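Local coordinates for protein esterase (Pelagibacterium halotolerans, PDB 5DWD) that probably hydrolyses carboxylic esters as a carboxylesterase of the alpha/beta hydrolase superfamily, at residues Glu90-Asp95 against Leu102-Gly107; Arg98-Ala103 against Asp190-Val195; Gly164-Pro169 against Glu199-Lys204. All blocks are in the same frame, centred on the assembly; numbering follows the deposited sequence.

Contact 1: Glu90-Asp95 against Leu102-Gly107; sequences EWFPLD and LARLAG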
loop_
_atom_site.group_PDB
_atom_site.type_symbol
_atom_site.label_atom_id
_atom_site.label_comp_id
_atom_site.label_asym_id
_atom_site.label_seq_id
_atom_site.Cartn_x
_atom_site.Cartn_y
_atom_site.Cartn_z
ATOM N N GLU B 90 -10.416 -10.919 26.532
ATOM C CA GLU B 90 -9.029 -10.750 26.146
ATOM C C GLU B 90 -8.761 -11.394 24.817
ATOM O O GLU B 90 -9.387 -12.453 24.506
ATOM C CB GLU B 90 -8.052 -11.319 27.225
ATOM C CG GLU B 90 -8.222 -12.842 27.427
ATOM C CD GLU B 90 -7.437 -13.453 28.562
ATOM O OE1 GLU B 90 -7.214 -12.753 29.569
ATOM O OE2 GLU B 90 -7.053 -14.679 28.407
ATOM N N TRP B 91 -7.903 -10.782 23.993
ATOM C CA TRP B 91 -7.470 -11.416 22.770
ATOM C C TRP B 91 -6.523 -12.565 23.127
ATOM O O TRP B 91 -6.428 -13.573 22.408
ATOM C CB TRP B 91 -6.807 -10.388 21.796
ATOM C CG TRP B 91 -7.759 -9.387 21.344
ATOM C CD1 TRP B 91 -7.979 -8.113 21.878
ATOM C CD2 TRP B 91 -8.754 -9.580 20.333
ATOM N NE1 TRP B 91 -9.045 -7.573 21.233
ATOM C CE2 TRP B 91 -9.551 -8.425 20.308
ATOM C CE3 TRP B 91 -9.058 -10.637 19.464
ATOM C CZ2 TRP B 91 -10.636 -8.281 19.448
ATOM C CZ3 TRP B 91 -10.148 -10.491 18.594
ATOM C CH2 TRP B 91 -10.917 -9.322 18.593
ATOM N N PHE B 92 -5.767 -12.366 24.194
ATOM C CA PHE B 92 -4.797 -13.345 24.687
ATOM C C PHE B 92 -4.469 -13.010 26.120
ATOM O O PHE B 92 -4.678 -11.863 26.548
ATOM C CB PHE B 92 -3.533 -13.453 23.823
ATOM C CG PHE B 92 -2.837 -12.121 23.553
ATOM C CD1 PHE B 92 -1.913 -11.586 24.462
ATOM C CD2 PHE B 92 -3.041 -11.418 22.365
ATOM C CE1 PHE B 92 -1.250 -10.395 24.215
ATOM C CE2 PHE B 92 -2.377 -10.238 22.113
ATOM C CZ PHE B 92 -1.453 -9.763 23.038
ATOM N N PRO B 93 -3.989 -14.022 26.895
ATOM C CA PRO B 93 -3.760 -13.798 28.329
ATOM C C PRO B 93 -2.487 -13.044 28.586
ATOM O O PRO B 93 -1.555 -12.995 27.742
ATOM C CB PRO B 93 -3.676 -15.237 28.915
ATOM C CG PRO B 93 -3.389 -16.081 27.765
ATOM C CD PRO B 93 -3.933 -15.462 26.528
ATOM N N LEU B 94 -2.521 -12.340 29.731
ATOM C CA LEU B 94 -1.400 -11.593 30.204
ATOM C C LEU B 94 -1.107 -11.966 31.646
ATOM O O LEU B 94 -2.035 -12.244 32.424
ATOM C CB LEU B 94 -1.674 -10.107 30.171
ATOM C CG LEU B 94 -1.770 -9.465 28.757
ATOM C CD1 LEU B 94 -2.189 -7.988 28.912
ATOM C CD2 LEU B 94 -0.517 -9.646 27.946
ATOM N N ASP B 95 0.169 -11.914 31.987
ATOM C CA ASP B 95 0.563 -11.978 33.436
ATOM C C ASP B 95 1.026 -10.594 33.833
ATOM O O ASP B 95 2.116 -10.168 33.461
ATOM C CB ASP B 95 1.641 -13.025 33.622
ATOM C CG ASP B 95 2.032 -13.188 35.081
ATOM O OD1 ASP B 95 1.632 -12.331 35.984
ATOM O OD2 ASP B 95 2.759 -14.206 35.317
ATOM N N LEU B 102 6.850 -12.021 26.523
ATOM C CA LEU B 102 6.607 -13.406 26.180
ATOM C C LEU B 102 5.122 -13.662 25.939
ATOM O O LEU B 102 4.739 -14.322 24.938
ATOM C CB LEU B 102 7.102 -14.310 27.314
ATOM C CG LEU B 102 7.277 -15.752 26.989
ATOM C CD1 LEU B 102 8.285 -16.005 25.837
ATOM C CD2 LEU B 102 7.806 -16.421 28.263
ATOM N N ALA B 103 4.282 -13.139 26.842
ATOM C CA ALA B 103 2.840 -13.320 26.777
ATOM C C ALA B 103 2.280 -12.715 25.454
ATOM O O ALA B 103 1.434 -13.295 24.795
ATOM C CB ALA B 103 2.144 -12.674 27.970
ATOM N N ARG B 104 2.800 -11.568 25.061
ATOM C CA ARG B 104 2.364 -10.963 23.767
ATOM C C ARG B 104 2.777 -11.784 22.537
ATOM O O ARG B 104 2.004 -11.972 21.579
ATOM C CB ARG B 104 2.919 -9.568 23.634
ATOM C CG ARG B 104 2.283 -8.564 24.575
ATOM C CD ARG B 104 3.125 -7.327 24.625
ATOM N NE ARG B 104 2.562 -6.303 25.485
ATOM C CZ ARG B 104 3.235 -5.201 25.897
ATOM N NH1 ARG B 104 4.484 -5.007 25.578
ATOM N NH2 ARG B 104 2.630 -4.281 26.654
ATOM N N LEU B 105 4.047 -12.261 22.575
ATOM C CA LEU B 105 4.525 -13.054 21.484
ATOM C C LEU B 105 3.708 -14.320 21.256
ATOM O O LEU B 105 3.230 -14.531 20.140
ATOM C CB LEU B 105 5.987 -13.440 21.678
ATOM C CG LEU B 105 7.040 -12.327 21.680
ATOM C CD1 LEU B 105 8.409 -12.863 22.102
ATOM C CD2 LEU B 105 7.207 -11.720 20.301
ATOM N N ALA B 106 3.471 -15.096 22.310
ATOM C CA ALA B 106 2.678 -16.332 22.174
ATOM C C ALA B 106 1.231 -16.013 21.872
ATOM O O ALA B 106 0.545 -16.660 21.091
ATOM C CB ALA B 106 2.761 -17.148 23.438
ATOM N N GLY B 107 0.751 -15.018 22.591
ATOM C CA GLY B 107 -0.625 -14.626 22.502
ATOM C C GLY B 107 -1.057 -14.092 21.157
ATOM O O GLY B 107 -2.126 -14.469 20.685
HETATM O O HOH W 1 -0.588 -14.813 25.963
#
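Ala103 O and Pro93 O are joined by one water, which donates to both, 2.8 Å from Ala103 O and 2.7 Å from Pro93 O; Ala103 O also takes the helical bond from Gly107 N. No direct hydrogen bond links residues 90-95 to residues 102-107, so this bridge is the polar tie between them. Beside it, Pro93 O also lies 3.7 Å from Ala103 CB, a plain packing distance. The loop concerned follows strand 89-90 and doubles back along the first turns of helix 101-126 in this alpha/beta hydrolase. Phe92 provides much of the apolar contact. Its CG sits between the backbone N and the carbonyl carbon (chi1 52°), which turns the ring onto the helix backbone. There Phe92 CB comes within 3.4 Å of Gly107 CA, and the lack of a side chain at Gly107 makes room for this close approach. The ring runs obliquely over the backbone, from Gly107 to the preceding turn, where Phe92 CE1 is 3.7 Å from Arg104 CA. The first part of the Arg104 chain continues the surface, with Arg104 CG 4.0 Å from Phe92 CE1. Met144 of helix 140-149 also touches Phe92. Nearer the helix start, one branch of Leu94 closes on the helix, Leu94 CD2 lying 4.0 Å from Ala103 CB. Leu94 and Arg104 both belong to the pocket that holds the bound polyether; the arginine reaches it through a chain extended from CG to NE, and Arg104 NH2 hydrogen-bonds the ligand.

Contact 2: Arg98-Ala103 against Asp190-Val195; sequences RDRTLA and DDVVPV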
loop_
_atom_site.group_PDB
_atom_site.type_symbol
_atom_site.label_atom_id
_atom_site.label_comp_id
_atom_site.label_asym_id
_atom_site.label_seq_id
_atom_site.Cartn_x
_atom_site.Cartn_y
_atom_site.Cartn_z
ATOM N N ARG B 98 4.500 -9.392 35.541
ATOM C CA ARG B 98 5.729 -9.689 34.833
ATOM C C ARG B 98 5.850 -8.979 33.540
ATOM O O ARG B 98 4.857 -8.505 32.980
ATOM C CB ARG B 98 5.790 -11.190 34.524
ATOM C CG ARG B 98 5.484 -11.993 35.731
ATOM C CD ARG B 98 5.886 -13.440 35.605
ATOM N NE ARG B 98 6.235 -13.875 36.959
ATOM C CZ ARG B 98 5.356 -14.152 37.910
ATOM N NH1 ARG B 98 4.040 -14.081 37.683
ATOM N NH2 ARG B 98 5.802 -14.521 39.106
ATOM N N ASP B 99 7.083 -8.966 33.028
ATOM C CA ASP B 99 7.348 -8.417 31.701
ATOM C C ASP B 99 6.449 -9.151 30.695
ATOM O O ASP B 99 6.379 -10.390 30.686
ATOM C CB ASP B 99 8.788 -8.627 31.280
ATOM C CG ASP B 99 9.020 -8.161 29.850
ATOM O OD1 ASP B 99 9.138 -6.951 29.629
ATOM O OD2 ASP B 99 8.966 -9.009 28.961
ATOM N N ARG B 100 5.761 -8.365 29.878
ATOM C CA ARG B 100 4.715 -8.887 28.991
ATOM C C ARG B 100 5.195 -9.372 27.629
ATOM O O ARG B 100 4.418 -9.864 26.859
ATOM C CB ARG B 100 3.638 -7.808 28.819
ATOM C CG ARG B 100 2.867 -7.612 30.102
ATOM C CD ARG B 100 1.966 -6.411 30.056
ATOM N NE ARG B 100 2.716 -5.186 30.262
ATOM C CZ ARG B 100 2.234 -3.936 30.144
ATOM N NH1 ARG B 100 0.996 -3.709 29.775
ATOM N NH2 ARG B 100 3.014 -2.897 30.396
ATOM N N THR B 101 6.481 -9.284 27.334
ATOM C CA THR B 101 7.008 -9.645 26.035
ATOM C C THR B 101 6.629 -11.044 25.650
ATOM O O THR B 101 6.062 -11.224 24.579
ATOM C CB THR B 101 8.543 -9.482 25.994
ATOM O OG1 THR B 101 8.843 -8.135 26.368
ATOM C CG2 THR B 101 9.060 -9.719 24.577
ATOM N N LEU B 102 6.850 -12.021 26.523
ATOM C CA LEU B 102 6.607 -13.406 26.180
ATOM C C LEU B 102 5.122 -13.662 25.939
ATOM O O LEU B 102 4.739 -14.322 24.938
ATOM C CB LEU B 102 7.102 -14.310 27.314
ATOM C CG LEU B 102 7.277 -15.752 26.989
ATOM C CD1 LEU B 102 8.285 -16.005 25.837
ATOM C CD2 LEU B 102 7.806 -16.421 28.263
ATOM N N ALA B 103 4.282 -13.139 26.842
ATOM C CA ALA B 103 2.840 -13.320 26.777
ATOM C C ALA B 103 2.280 -12.715 25.454
ATOM O O ALA B 103 1.434 -13.295 24.795
ATOM C CB ALA B 103 2.144 -12.674 27.970
ATOM N N ASP B 190 1.292 7.738 28.939
ATOM C CA ASP B 190 0.798 6.393 29.145
ATOM C C ASP B 190 1.772 5.537 29.892
ATOM O O ASP B 190 2.874 5.356 29.403
ATOM C CB ASP B 190 0.580 5.819 27.738
ATOM C CG ASP B 190 -0.221 4.528 27.726
ATOM O OD1 ASP B 190 -0.183 3.744 28.676
ATOM O OD2 ASP B 190 -0.887 4.304 26.676
ATOM N N ASP B 191 1.389 5.019 31.057
ATOM C CA ASP B 191 2.251 4.136 31.824
ATOM C C ASP B 191 1.831 2.698 31.746
ATOM O O ASP B 191 2.402 1.839 32.383
ATOM C CB ASP B 191 2.243 4.564 33.297
ATOM C CG ASP B 191 3.220 5.652 33.576
ATOM O OD1 ASP B 191 4.320 5.697 32.950
ATOM O OD2 ASP B 191 2.892 6.447 34.490
ATOM N N VAL B 192 0.819 2.405 30.935
ATOM C CA VAL B 192 0.331 1.073 30.786
ATOM C C VAL B 192 0.990 0.408 29.587
ATOM O O VAL B 192 1.560 -0.671 29.711
ATOM C CB VAL B 192 -1.214 1.085 30.605
ATOM C CG1 VAL B 192 -1.751 -0.309 30.422
ATOM C CG2 VAL B 192 -1.841 1.746 31.863
ATOM N N VAL B 193 0.901 1.052 28.430
ATOM C CA VAL B 193 1.690 0.726 27.255
ATOM C C VAL B 193 2.432 2.003 26.963
ATOM O O VAL B 193 1.914 2.964 26.414
ATOM C CB VAL B 193 0.829 0.396 26.040
ATOM C CG1 VAL B 193 1.725 0.162 24.835
ATOM C CG2 VAL B 193 -0.039 -0.812 26.335
ATOM N N PRO B 194 3.718 2.102 27.362
ATOM C CA PRO B 194 4.387 3.366 27.197
ATOM C C PRO B 194 4.612 3.742 25.713
ATOM O O PRO B 194 4.591 2.882 24.830
ATOM C CB PRO B 194 5.742 3.159 27.901
ATOM C CG PRO B 194 5.424 2.105 28.954
ATOM C CD PRO B 194 4.409 1.163 28.275
ATOM N N VAL B 195 4.593 5.040 25.485
ATOM C CA VAL B 195 4.600 5.717 24.196
ATOM C C VAL B 195 5.714 5.255 23.259
ATOM O O VAL B 195 5.587 5.288 22.008
ATOM C CB VAL B 195 4.528 7.260 24.340
ATOM C CG1 VAL B 195 5.859 7.834 24.848
ATOM C CG2 VAL B 195 4.083 7.916 23.063
#
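Val192 O is gripped by both terminal nitrogens of Arg100, an end-on fork in which two donors converge on one acceptor. The shorter arm is the straighter: Arg100 NH2 stands 2.7 Å from Val192 O, with an N-H...O angle of 156°, and approaches nearly in line with the C=O bond. The other arm, Arg100 NH1 to Val192 O, is longer at 3.1 Å and more bent, and it arrives from above the carbonyl plane. The oxygen itself lies almost in the guanidinium plane, so the flat group meets it edge on. A bend at chi3 (-78°) in an otherwise extended chain brings the guanidinium to this position. Arg100 NH1 also makes a weak hydrogen bond to the bound polyether, whose O1 is shared with Arg104.

Each segment also carries an aspartate that bonds locally. Beside Arg100, Asp99 OD2 caps the start of helix 101-126, accepting from Thr101 N and from Thr101 OG1, the latter at 2.7 Å. On the far side, Asp190 OD1 receives Val192 N at 2.8 Å and Val193 N at 2.9 Å, the first closing an Asx turn, the second extending it to an Asx motif, and together they hold the loop carrying the gripped carbonyl. Packing adds little: Val192 CG1 stays 4.4 Å from Arg100 NH1, and the two segments bury just 92 Å² at the surface. Since Asp190 OD2 bonds His222 ND1, and Val192 and Val193 both touch that histidine, the loop is consistent with the acid-bearing loop of a Ser-His-Asp triad, as in alpha/beta hydrolases.

Contact 3: Gly164-Pro169 against Glu199-Lys204; sequences GLIVAP and ETALPK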
loop_
_atom_site.group_PDB
_atom_site.type_symbol
_atom_site.label_atom_id
_atom_site.label_comp_id
_atom_site.label_asym_id
_atom_site.label_seq_id
_atom_site.Cartn_x
_atom_site.Cartn_y
_atom_site.Cartn_z
ATOM N N GLY B 164 -0.908 1.119 21.047
ATOM C CA GLY B 164 -0.409 -0.182 20.791
ATOM C C GLY B 164 1.076 -0.182 20.542
ATOM O O GLY B 164 1.811 0.682 21.004
ATOM N N LEU B 165 1.542 -1.236 19.869
ATOM C CA LEU B 165 2.946 -1.447 19.527
ATOM C C LEU B 165 2.960 -2.629 18.540
ATOM O O LEU B 165 1.958 -3.255 18.337
ATOM C CB LEU B 165 3.786 -1.728 20.782
ATOM C CG LEU B 165 3.284 -2.778 21.762
ATOM C CD1 LEU B 165 3.481 -4.219 21.280
ATOM C CD2 LEU B 165 3.970 -2.608 23.112
ATOM N N ILE B 166 4.152 -2.916 18.001
ATOM C CA ILE B 166 4.403 -4.057 17.123
ATOM C C ILE B 166 4.841 -5.212 17.971
ATOM O O ILE B 166 5.916 -5.116 18.620
ATOM C CB ILE B 166 5.410 -3.777 16.043
ATOM C CG1 ILE B 166 4.938 -2.714 15.103
ATOM C CG2 ILE B 166 5.613 -5.025 15.201
ATOM C CD1 ILE B 166 6.030 -2.155 14.178
ATOM N N VAL B 167 4.032 -6.271 18.027
ATOM C CA VAL B 167 4.435 -7.516 18.688
ATOM C C VAL B 167 5.295 -8.282 17.639
ATOM O O VAL B 167 4.875 -8.505 16.515
ATOM C CB VAL B 167 3.219 -8.394 19.090
ATOM C CG1 VAL B 167 3.640 -9.787 19.609
ATOM C CG2 VAL B 167 2.408 -7.676 20.161
ATOM N N ALA B 168 6.484 -8.682 18.049
ATOM C CA ALA B 168 7.367 -9.528 17.198
ATOM C C ALA B 168 7.833 -8.823 15.888
ATOM O O ALA B 168 7.587 -9.290 14.811
ATOM C CB ALA B 168 6.649 -10.853 16.887
ATOM N N PRO B 169 8.488 -7.695 16.025
ATOM C CA PRO B 169 8.959 -6.908 14.876
ATOM C C PRO B 169 9.931 -7.680 13.953
ATOM O O PRO B 169 9.836 -7.574 12.745
ATOM C CB PRO B 169 9.559 -5.675 15.521
ATOM C CG PRO B 169 9.920 -6.132 16.863
ATOM C CD PRO B 169 8.897 -7.089 17.310
ATOM N N GLU B 199 6.395 5.029 19.105
ATOM C CA GLU B 199 7.555 5.734 18.560
ATOM C C GLU B 199 8.543 4.829 17.861
ATOM O O GLU B 199 9.104 5.256 16.832
ATOM C CB GLU B 199 8.296 6.525 19.666
ATOM C CG GLU B 199 7.440 7.631 20.268
ATOM C CD GLU B 199 8.062 8.210 21.540
ATOM O OE1 GLU B 199 8.578 7.427 22.331
ATOM O OE2 GLU B 199 7.984 9.432 21.725
ATOM N N THR B 200 8.774 3.640 18.353
ATOM C CA THR B 200 9.672 2.674 17.690
ATOM C C THR B 200 8.975 1.991 16.520
ATOM O O THR B 200 9.621 1.591 15.535
ATOM C CB THR B 200 10.232 1.641 18.628
ATOM O OG1 THR B 200 9.232 0.858 19.257
ATOM C CG2 THR B 200 11.052 2.329 19.702
ATOM N N ALA B 201 7.642 1.874 16.638
ATOM C CA ALA B 201 6.831 1.283 15.547
ATOM C C ALA B 201 6.960 2.044 14.252
ATOM O O ALA B 201 7.003 1.410 13.181
ATOM C CB ALA B 201 5.358 1.144 15.916
ATOM N N LEU B 202 6.917 3.376 14.341
ATOM C CA LEU B 202 6.812 4.242 13.187
ATOM C C LEU B 202 7.976 3.986 12.207
ATOM O O LEU B 202 7.790 3.649 11.024
ATOM C CB LEU B 202 6.745 5.717 13.614
ATOM C CG LEU B 202 6.875 6.722 12.472
ATOM C CD1 LEU B 202 5.618 6.639 11.618
ATOM C CD2 LEU B 202 7.093 8.115 12.978
ATOM N N PRO B 203 9.214 4.119 12.664
ATOM C CA PRO B 203 10.285 3.825 11.683
ATOM C C PRO B 203 10.386 2.362 11.159
ATOM O O PRO B 203 10.812 2.197 10.014
ATOM C CB PRO B 203 11.573 4.272 12.398
ATOM C CG PRO B 203 11.178 4.174 13.845
ATOM C CD PRO B 203 9.759 4.635 13.925
ATOM N N LYS B 204 10.040 1.366 11.936
ATOM C CA LYS B 204 9.982 0.018 11.509
ATOM C C LYS B 204 9.004 -0.125 10.380
ATOM O O LYS B 204 9.311 -0.752 9.348
ATOM C CB LYS B 204 9.551 -0.878 12.646
ATOM C CG LYS B 204 9.664 -2.353 12.340
ATOM C CD LYS B 204 11.049 -2.819 11.921
ATOM C CE LYS B 204 10.977 -4.206 11.283
ATOM N NZ LYS B 204 12.342 -4.814 11.304
#
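The flat group of note here is the backbone carbonyl of Pro169, with the end of the Lys204 side chain lying over one of its faces. Lys204 CE is 3.8 Å from Pro169 O and stands well above the carbonyl plane. The ammonium nitrogen follows the same course, with Lys204 NZ 4.0 Å from Pro169 O, so the approach is one of packing and no hydrogen bond forms. Apart from the backbone, the remaining contact is made by aliphatic groups, and Ile166 carries it. Its CG1 is anti to the carbonyl carbon (chi1 -63°) and CD1 continues outward, which drives the longer branch end-on at the helix. Ile166 CD1 lies against both the CA and the methyl of Ala201, 3.8 Å from Ala201 CB. One turn further on, Ile166 CD1 also meets Lys204 CB at 4.0 Å, so that the methyl rests between two residues three apart on the same side of the helix.

In the fold, this joins two successive crossovers of the central sheet: residues 164-169 form the loop between strand 158-162 and helix 169-175, while helix 196-207 comes after the adjacent parallel strand 182-187. Ala201 and Lys204 point toward the loop, and Leu202 points away from it, packing on Ala212 and Leu214 of strand 212-217. The helix is kinked at Pro203, whose nitrogen makes no bond to the preceding turn. With CG set opposite the main-chain nitrogen (chi1 -171°), the Lys204 chain leaves the helix, and the bend at chi2 (57°) steers it across to the carbonyl of Pro169. Beyond Pro169, Lys204 NZ has a weak, long ion pair with Glu173 on helix 169-175, the helix that Ala168 precedes at the N-cap position.

In the fold
Contacts 1 and 2 meet on helix 101-126, with centres 11 Å apart and residues 102-103 in common. Together they supply four of the nine residues of the polyether pocket: Leu94, Arg100, Arg104 and Val192; the ligand probably comes from the crystallisation liquor but may mark where substrate binds. Contact 3 lies about 17 Å from contact 1 and about 13 Å from contact 2, centre to centre. Its loop still packs on both: Val167 CG1 is 3.4 Å from Arg104 O, and Leu165 CD2 is 4.0 Å from Val193 CG1. Residues 164-169 thus touch both helix 101-126 and the loop of Asp190, which, with Ser139 and His222, fits a catalytic triad.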